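Post-proline cleaving enzyme (Rickettsia typhi, PDB 4HVT) probably acts as a serine-type oligopeptidase that cleaves peptides on the carboxyl side of proline residues. Local coordinates at residues 296-301 against 382-387; 308-313 against 338-343; 356-361 against 424-429. One frame throughout, in Å; residues are numbered along the deposited sequence. Where two conformers were deposited one is given.

In the fold
All three contacts lie in the N-terminal beta-propeller, whose blades are small antiparallel sheets following one another along the chain. From the N terminus, contact 1 opens at 296-301, in the first hairpin of one blade, and closes a long loop at 382-387, at the edge of the next. Contact 2 opens and shuts within that span, setting the 310-317 hairpin against Leu340, just before the last strand of the first blade. Contact 3 begins at 356-361, before contact 1 has closed, and ends at 424-429 in the following blade, so contacts 1 and 3 cross. Contacts 1 and 3 join three successive blades, while contact 2 stays within the first; Ser297 and Thr357 touch where contacts 1 and 3 meet.

Contact 1: 296-301 against 382-387; sequences GSFKEY and EQWTKP
Tyr301 and Trp384 meet as an offset edge-to-face pair, the benzo edge of the indole directed toward the phenol face. The ring centroids of Tyr301 and the six-membered ring of Trp384 lie 5.5 Å apart, and their planes stand at 79°. The indole edge also reaches the root of the tyrosine: Trp384 CZ2 is 3.6 Å from Tyr301 CB, which sits close to the indole plane. With CG anti to its own carbonyl carbon (chi1 -70°), Tyr301 swings its ring past the indole, the two side chains running in opposite senses. A tyrosine suits this place because its far end is polar. Its OH donates to Glu382 OE1 at 2.7 Å, the carboxylate oxygen lying at the ring edge in the phenol plane, while the hydroxyl approaches from above the carboxylate plane, 44° out of it. Glu382 reaches this oxygen by a bend at chi2, which folds its chain back toward the hydroxyl. A water also donates to Glu382 OE1, at 3.0 Å, and makes a weak bond to Glu300 OE1; it may soften the repulsion between the two acids. Farther round the same benzo ring Phe298 adds a lighter, oblique touch, its CD2 4.1 Å from Trp384 CZ3. Phe298 and Tyr301 are the end residues of a type II' turn whose corners are Lys299 and Glu300, closed by backbone bonds in both directions between its ends, so the turn sets both side chains on the side of Trp384. That turn joins strands 293-298 and 301-305 at the edge of one propeller blade. In the adjoining blade, short strand 383-384 pairs with 371-380, whose Thr378 touches Phe298 and whose Leu379 touches Trp384; Phe303 and His326 continue the aromatic cluster on the first blade.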
# COMPACT_ATOMS: atom_id res chain seq x y z
N GLY A 296 2.35 -15.50 8.48
CA GLY A 296 3.48 -16.27 7.99
C GLY A 296 3.53 -17.66 8.60
O GLY A 296 2.68 -18.03 9.42
N SER A 297 4.62 -18.36 8.31
CA SER A 297 4.86 -19.74 8.81
C SER A 297 6.36 -20.01 8.89
O SER A 297 7.16 -19.31 8.32
CB SER A 297 4.25 -20.75 7.90
OG SER A 297 4.85 -20.75 6.63
N PHE A 298 6.67 -21.10 9.58
CA PHE A 298 7.99 -21.65 9.66
C PHE A 298 7.81 -23.13 9.94
O PHE A 298 7.17 -23.50 10.94
CB PHE A 298 8.77 -21.02 10.79
CG PHE A 298 10.22 -21.48 10.85
CD1 PHE A 298 11.08 -21.21 9.81
CD2 PHE A 298 10.68 -22.23 11.94
CE1 PHE A 298 12.41 -21.65 9.87
CE2 PHE A 298 12.01 -22.67 12.00
CZ PHE A 298 12.87 -22.36 10.98
N LYS A 299 8.40 -23.97 9.11
CA LYS A 299 8.17 -25.41 9.19
C LYS A 299 6.64 -25.62 9.22
O LYS A 299 5.94 -25.01 8.45
CB LYS A 299 8.92 -26.06 10.38
CG LYS A 299 10.37 -25.64 10.47
CD LYS A 299 11.15 -26.04 9.34
CE LYS A 299 12.62 -26.31 9.81
NZ LYS A 299 13.37 -26.73 8.63
N GLU A 300 6.15 -26.45 10.12
CA GLU A 300 4.70 -26.74 10.19
C GLU A 300 3.93 -25.80 11.13
O GLU A 300 2.77 -26.05 11.41
CB GLU A 300 4.51 -28.22 10.63
CG GLU A 300 4.99 -29.18 9.55
CD GLU A 300 4.77 -30.63 9.85
OE1 GLU A 300 4.03 -30.95 10.81
OE2 GLU A 300 5.37 -31.50 9.12
N TYR A 301 4.52 -24.68 11.55
CA TYR A 301 3.90 -23.74 12.48
C TYR A 301 3.44 -22.47 11.74
O TYR A 301 4.13 -22.08 10.79
CB TYR A 301 4.88 -23.37 13.60
CG TYR A 301 5.11 -24.55 14.51
CD1 TYR A 301 5.93 -25.60 14.12
CD2 TYR A 301 4.43 -24.66 15.71
CE1 TYR A 301 6.09 -26.71 14.90
CE2 TYR A 301 4.60 -25.77 16.50
CZ TYR A 301 5.40 -26.80 16.08
OH TYR A 301 5.55 -27.94 16.83
N GLU A 382 11.26 -28.85 18.72
CA GLU A 382 9.89 -28.38 18.71
C GLU A 382 9.59 -27.26 19.74
O GLU A 382 8.43 -27.03 20.07
CB GLU A 382 8.90 -29.56 18.92
CG GLU A 382 8.88 -30.61 17.81
CD GLU A 382 8.56 -30.03 16.45
OE1 GLU A 382 7.36 -29.81 16.13
OE2 GLU A 382 9.52 -29.81 15.68
N GLN A 383 10.62 -26.55 20.22
CA GLN A 383 10.35 -25.33 21.03
C GLN A 383 10.95 -24.10 20.35
O GLN A 383 12.00 -24.20 19.74
CB GLN A 383 10.97 -25.44 22.42
CG GLN A 383 10.40 -26.53 23.30
CD GLN A 383 8.94 -26.34 23.67
OE1 GLN A 383 8.49 -25.27 24.15
NE2 GLN A 383 8.17 -27.41 23.48
N TRP A 384 10.29 -22.97 20.51
CA TRP A 384 10.82 -21.69 20.04
C TRP A 384 12.03 -21.24 20.83
O TRP A 384 12.00 -21.19 22.06
CB TRP A 384 9.74 -20.59 20.08
CG TRP A 384 8.57 -20.94 19.23
CD1 TRP A 384 7.32 -21.27 19.65
CD2 TRP A 384 8.54 -21.02 17.79
NE1 TRP A 384 6.51 -21.56 18.57
CE2 TRP A 384 7.24 -21.43 17.42
CE3 TRP A 384 9.49 -20.86 16.80
CZ2 TRP A 384 6.87 -21.62 16.08
CZ3 TRP A 384 9.09 -20.99 15.46
CH2 TRP A 384 7.81 -21.36 15.13
N THR A 385 13.10 -20.92 20.14
CA THR A 385 14.34 -20.54 20.85
C THR A 385 14.25 -19.10 21.36
O THR A 385 13.36 -18.32 20.95
CB THR A 385 15.57 -20.65 19.94
OG1 THR A 385 15.42 -19.78 18.81
CG2 THR A 385 15.76 -22.05 19.48
N LYS A 386 15.13 -18.76 22.30
CA LYS A 386 15.18 -17.41 22.83
C LYS A 386 15.62 -16.50 21.69
O LYS A 386 16.65 -16.76 21.08
CB LYS A 386 16.23 -17.30 23.96
CG LYS A 386 16.22 -15.91 24.55
CD LYS A 386 17.11 -15.81 25.79
CE LYS A 386 18.56 -16.08 25.45
NZ LYS A 386 19.41 -14.98 26.07
N PRO A 387 14.87 -15.45 21.41
CA PRO A 387 15.23 -14.55 20.30
C PRO A 387 16.57 -13.81 20.50
O PRO A 387 17.01 -13.65 21.64
CB PRO A 387 14.09 -13.58 20.24
CG PRO A 387 12.94 -14.33 20.86
CD PRO A 387 13.52 -15.14 21.94
O HOH W 1 6.01 -30.18 13.47

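Contact 2: 308-313 against 338-343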
# COMPACT_ATOMS: atom_id res chain seq x y z
N SER A 308 -8.08 -8.25 18.40
CA SER A 308 -8.81 -8.13 19.64
C SER A 308 -8.23 -9.04 20.71
O SER A 308 -7.53 -10.02 20.38
CB SER A 308 -10.30 -8.47 19.41
OG SER A 308 -10.86 -7.59 18.47
N ASP A 309 -8.56 -8.73 21.97
CA ASP A 309 -8.17 -9.63 23.07
C ASP A 309 -8.79 -11.00 22.83
O ASP A 309 -9.90 -11.10 22.32
CB ASP A 309 -8.69 -9.16 24.43
CG ASP A 309 -8.10 -7.85 24.89
OD1 ASP A 309 -7.08 -7.36 24.36
OD2 ASP A 309 -8.74 -7.29 25.84
N TRP A 310 -8.04 -12.05 23.17
CA TRP A 310 -8.51 -13.42 23.06
C TRP A 310 -8.48 -14.11 24.44
O TRP A 310 -7.39 -14.33 24.95
CB TRP A 310 -7.59 -14.16 22.10
CG TRP A 310 -7.99 -15.54 21.74
CD1 TRP A 310 -9.15 -16.22 22.09
CD2 TRP A 310 -7.24 -16.45 20.94
NE1 TRP A 310 -9.14 -17.49 21.54
CE2 TRP A 310 -7.98 -17.65 20.82
CE3 TRP A 310 -6.02 -16.38 20.31
CZ2 TRP A 310 -7.51 -18.74 20.07
CZ3 TRP A 310 -5.55 -17.43 19.58
CH2 TRP A 310 -6.30 -18.59 19.41
N LYS A 311 -9.66 -14.43 25.02
CA LYS A 311 -9.72 -15.23 26.26
C LYS A 311 -9.48 -16.66 25.84
O LYS A 311 -10.34 -17.26 25.24
CB LYS A 311 -11.10 -15.13 26.95
N PHE A 312 -8.26 -17.15 26.03
CA PHE A 312 -7.85 -18.47 25.52
C PHE A 312 -7.46 -19.31 26.74
O PHE A 312 -6.47 -19.02 27.38
CB PHE A 312 -6.69 -18.34 24.49
CG PHE A 312 -6.17 -19.68 24.01
CD1 PHE A 312 -6.93 -20.45 23.12
CD2 PHE A 312 -4.98 -20.20 24.50
CE1 PHE A 312 -6.46 -21.68 22.69
CE2 PHE A 312 -4.51 -21.44 24.09
CZ PHE A 312 -5.27 -22.19 23.18
N LYS A 313 -8.30 -20.29 27.09
CA LYS A 313 -8.11 -21.12 28.29
C LYS A 313 -7.94 -20.20 29.51
O LYS A 313 -8.85 -19.40 29.79
CB LYS A 313 -6.94 -22.09 28.08
CG LYS A 313 -7.17 -23.00 26.86
CD LYS A 313 -6.38 -24.30 26.93
CE LYS A 313 -5.97 -24.79 25.55
NZ LYS A 313 -5.90 -26.28 25.51
N THR A 338 -3.20 -27.67 21.79
CA THR A 338 -2.12 -27.85 22.71
C THR A 338 -0.83 -27.09 22.36
O THR A 338 -0.01 -26.89 23.24
CB THR A 338 -1.79 -29.35 22.80
OG1 THR A 338 -1.29 -29.80 21.54
CG2 THR A 338 -3.03 -30.19 23.17
N SER A 339 -0.65 -26.66 21.11
CA SER A 339 0.63 -26.07 20.69
C SER A 339 0.70 -24.55 20.76
O SER A 339 1.73 -23.96 20.35
CB SER A 339 0.99 -26.49 19.25
OG SER A 339 0.08 -25.94 18.34
N LEU A 340 -0.35 -23.87 21.19
CA LEU A 340 -0.34 -22.42 21.02
C LEU A 340 0.65 -21.76 21.97
O LEU A 340 0.70 -22.11 23.15
CB LEU A 340 -1.75 -21.85 21.17
CG LEU A 340 -1.79 -20.34 21.01
CD1 LEU A 340 -2.96 -20.00 20.08
CD2 LEU A 340 -1.87 -19.65 22.36
N LYS A 341 1.47 -20.85 21.43
CA LYS A 341 2.46 -20.13 22.19
C LYS A 341 2.34 -18.66 21.86
O LYS A 341 2.02 -18.32 20.76
CB LYS A 341 3.84 -20.61 21.84
CG LYS A 341 4.06 -22.09 22.15
CD LYS A 341 4.18 -22.24 23.64
CE LYS A 341 4.62 -23.62 24.06
NZ LYS A 341 4.72 -23.54 25.53
N ILE A 342 2.65 -17.79 22.81
CA ILE A 342 2.65 -16.36 22.57
C ILE A 342 4.07 -15.87 22.30
O ILE A 342 4.99 -16.08 23.11
CB ILE A 342 2.10 -15.60 23.77
CG1 ILE A 342 0.65 -16.00 24.01
CG2 ILE A 342 2.25 -14.12 23.58
CD1 ILE A 342 0.20 -15.80 25.42
N LEU A 343 4.27 -15.29 21.15
CA LEU A 343 5.62 -14.84 20.73
C LEU A 343 5.88 -13.37 20.89
O LEU A 343 7.05 -12.95 20.89
CB LEU A 343 5.92 -15.25 19.32
CG LEU A 343 5.95 -16.80 19.26
CD1 LEU A 343 6.40 -17.17 17.88
CD2 LEU A 343 6.82 -17.43 20.32
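Leu340 points at two aromatic side chains, Trp310 and Phe312, and meets both with its methyls. In one of its two conformers CD1 rests against the benzo corner of the indole, 3.7 Å from Trp310 CZ3 and equally close to CH2, while also lying over one face of the phenyl ring. The other methyl, CD2, comes 3.6 Å from Phe312 CE2, and Leu340 CB approaches the same part of that ring. Since Leu340 was deposited in two conformers, the exact division of work between its methyls is less certain than the packing itself.

The next shell holds the rings in place. Two residues apart on strand 310-312, Trp310 and Phe312 project to the same side, and each has CG anti to the backbone N (chi1 -174° in Trp310), which sends the ring out to meet the leucine head-on. Phe312 CB packs 3.8 Å above the indole plane, toward its rim. The phenyl face away from Leu340 is covered by Lys313 CG, over the ring centre, so the aliphatic part of a lysine serves as a lid. Farther out, Ile317 of the partner strand 315-317 touches both Phe312 and Leu340, and Val323 backs Leu340 from the blade.

The cross-segment contact is thus entirely apolar. Leucine methyls and aromatic rings both offer apolar surface, so the small 310-317 hairpin lies beside the start of outer strand 341-344 through van der Waals packing and the exclusion of water.

Contact 3: 356-361 against 424-429; sequences STTKDR and YLWVKT
Neighbouring blades of the beta-propeller meet here: the turn that leads out of strand 350-357 faces the end of strand 422-426 in the next blade. Trp426 is the main body on the second side. Its CG stands anti to the backbone N (chi1 178°), which carries the indole toward the turn, where Thr358 and Arg361 pack lightly against it from the same side. Thr358 CG2 lies 4.3 Å from Trp426 CD1, and the aliphatic CG of Arg361 is equally far from Trp426 CZ2, both approaching the ring obliquely.

A single water supplies the polar link. It lies in the indole plane at its edge and accepts the Trp426 NE1 hydrogen at 2.8 Å. The same water accepts from Thr358 OG1 at 2.7 Å and donates to Asp360 OD1, also at 2.7 Å. Threonine is well chosen for this spot: its methyl meets the indole while its hydroxyl serves the water, and OG1 also takes weak bonds from the backbone N of Asp360 and of Arg361, within the turn. The turn is closed by Thr358 N to Arg361 O, 2.8 Å. Arg361 NH1 folds back onto Asp360 O at 2.8 Å, the carbonyl oxygen lying nearly in the guanidinium plane, although the nitrogen stands 45° out of the carbonyl plane. Asp360 OD2 is taken by His430, and Phe363 meets Trp426 edge-to-face.

With hydrophobic contact so light, the polar link across the contact runs through the water. Its two donors and one acceptor fix its orientation and satisfy the indole N-H inside a buried interface, while the aspartate, held in turn by His430, may polarise the water and so make it a better acceptor for the indole N-H.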
# COMPACT_ATOMS: atom_id res chain seq x y z
N SER A 356 9.06 -12.56 8.67
CA SER A 356 9.63 -12.99 7.39
C SER A 356 10.51 -14.19 7.73
O SER A 356 11.10 -14.24 8.83
CB SER A 356 10.42 -11.88 6.73
OG SER A 356 10.59 -12.10 5.34
N THR A 357 10.59 -15.14 6.82
CA THR A 357 11.20 -16.41 7.16
C THR A 357 12.35 -16.72 6.20
O THR A 357 12.24 -16.40 5.00
CB THR A 357 10.11 -17.52 7.05
OG1 THR A 357 9.01 -17.18 7.93
CG2 THR A 357 10.63 -18.81 7.49
N THR A 358 13.41 -17.32 6.74
CA THR A 358 14.49 -17.95 5.97
C THR A 358 14.47 -19.44 6.24
O THR A 358 13.65 -19.95 7.04
CB THR A 358 15.86 -17.37 6.23
OG1 THR A 358 16.34 -17.80 7.54
CG2 THR A 358 15.86 -15.86 6.12
N LYS A 359 15.37 -20.15 5.58
CA LYS A 359 15.46 -21.62 5.78
C LYS A 359 15.50 -22.01 7.25
O LYS A 359 14.93 -23.03 7.65
CB LYS A 359 16.72 -22.15 5.08
CG LYS A 359 16.83 -23.68 5.02
CD LYS A 359 18.16 -24.13 4.46
CE LYS A 359 18.24 -24.12 2.95
NZ LYS A 359 19.53 -24.65 2.43
N ASP A 360 16.27 -21.26 8.05
CA ASP A 360 16.50 -21.66 9.42
C ASP A 360 16.27 -20.54 10.45
O ASP A 360 16.55 -20.72 11.62
CB ASP A 360 17.90 -22.24 9.54
CG ASP A 360 18.97 -21.25 9.25
OD1 ASP A 360 18.67 -20.07 8.98
OD2 ASP A 360 20.14 -21.67 9.28
N ARG A 361 15.67 -19.41 10.05
CA ARG A 361 15.36 -18.35 11.01
C ARG A 361 14.00 -17.71 10.71
O ARG A 361 13.61 -17.58 9.54
CB ARG A 361 16.44 -17.24 10.95
CG ARG A 361 17.78 -17.72 11.48
CD ARG A 361 17.78 -17.84 12.99
NE ARG A 361 19.09 -18.14 13.52
CZ ARG A 361 19.59 -19.37 13.64
NH1 ARG A 361 18.91 -20.45 13.18
NH2 ARG A 361 20.81 -19.58 14.16
N TYR A 424 21.58 -4.94 2.84
CA TYR A 424 22.43 -5.89 3.46
C TYR A 424 22.07 -7.31 3.06
O TYR A 424 20.89 -7.59 2.86
CB TYR A 424 22.35 -5.79 4.97
CG TYR A 424 22.55 -4.45 5.57
CD1 TYR A 424 21.53 -3.50 5.58
CD2 TYR A 424 23.76 -4.12 6.20
CE1 TYR A 424 21.73 -2.28 6.19
CE2 TYR A 424 23.93 -2.92 6.78
CZ TYR A 424 22.94 -1.98 6.75
OH TYR A 424 23.14 -0.72 7.36
N LEU A 425 23.08 -8.17 2.91
CA LEU A 425 22.89 -9.56 2.68
C LEU A 425 22.91 -10.26 4.02
O LEU A 425 23.86 -10.15 4.79
CB LEU A 425 23.98 -10.13 1.82
CG LEU A 425 23.94 -11.62 1.46
CD1 LEU A 425 22.73 -11.92 0.56
CD2 LEU A 425 25.24 -12.01 0.76
N TRP A 426 21.86 -11.02 4.30
CA TRP A 426 21.89 -11.93 5.44
C TRP A 426 22.54 -13.21 4.98
O TRP A 426 22.01 -13.91 4.13
CB TRP A 426 20.45 -12.19 5.92
CG TRP A 426 20.30 -13.17 7.07
CD1 TRP A 426 19.90 -14.49 6.96
CD2 TRP A 426 20.48 -12.92 8.47
NE1 TRP A 426 19.83 -15.07 8.21
CE2 TRP A 426 20.20 -14.15 9.15
CE3 TRP A 426 20.89 -11.81 9.22
CZ2 TRP A 426 20.23 -14.26 10.55
CZ3 TRP A 426 20.95 -11.92 10.60
CH2 TRP A 426 20.62 -13.15 11.26
N VAL A 427 23.67 -13.53 5.58
CA VAL A 427 24.48 -14.66 5.17
C VAL A 427 24.20 -15.86 6.05
O VAL A 427 23.52 -15.79 7.09
CB VAL A 427 25.99 -14.32 5.11
CG1 VAL A 427 26.19 -13.25 4.05
CG2 VAL A 427 26.49 -13.86 6.45
N LYS A 428 24.70 -16.99 5.60
CA LYS A 428 24.31 -18.27 6.20
C LYS A 428 24.84 -18.46 7.60
O LYS A 428 24.30 -19.28 8.33
CB LYS A 428 24.75 -19.46 5.35
CG LYS A 428 24.86 -19.20 3.86
CD LYS A 428 25.60 -20.34 3.17
CE LYS A 428 27.07 -20.40 3.55
NZ LYS A 428 27.64 -21.74 3.27
N THR A 429 25.88 -17.70 7.97
CA THR A 429 26.40 -17.64 9.33
C THR A 429 25.63 -16.63 10.22
O THR A 429 26.05 -16.26 11.31
CB THR A 429 27.90 -17.25 9.30
OG1 THR A 429 28.06 -15.98 8.66
CG2 THR A 429 28.70 -18.32 8.55
O HOH W 2 19.05 -17.72 7.74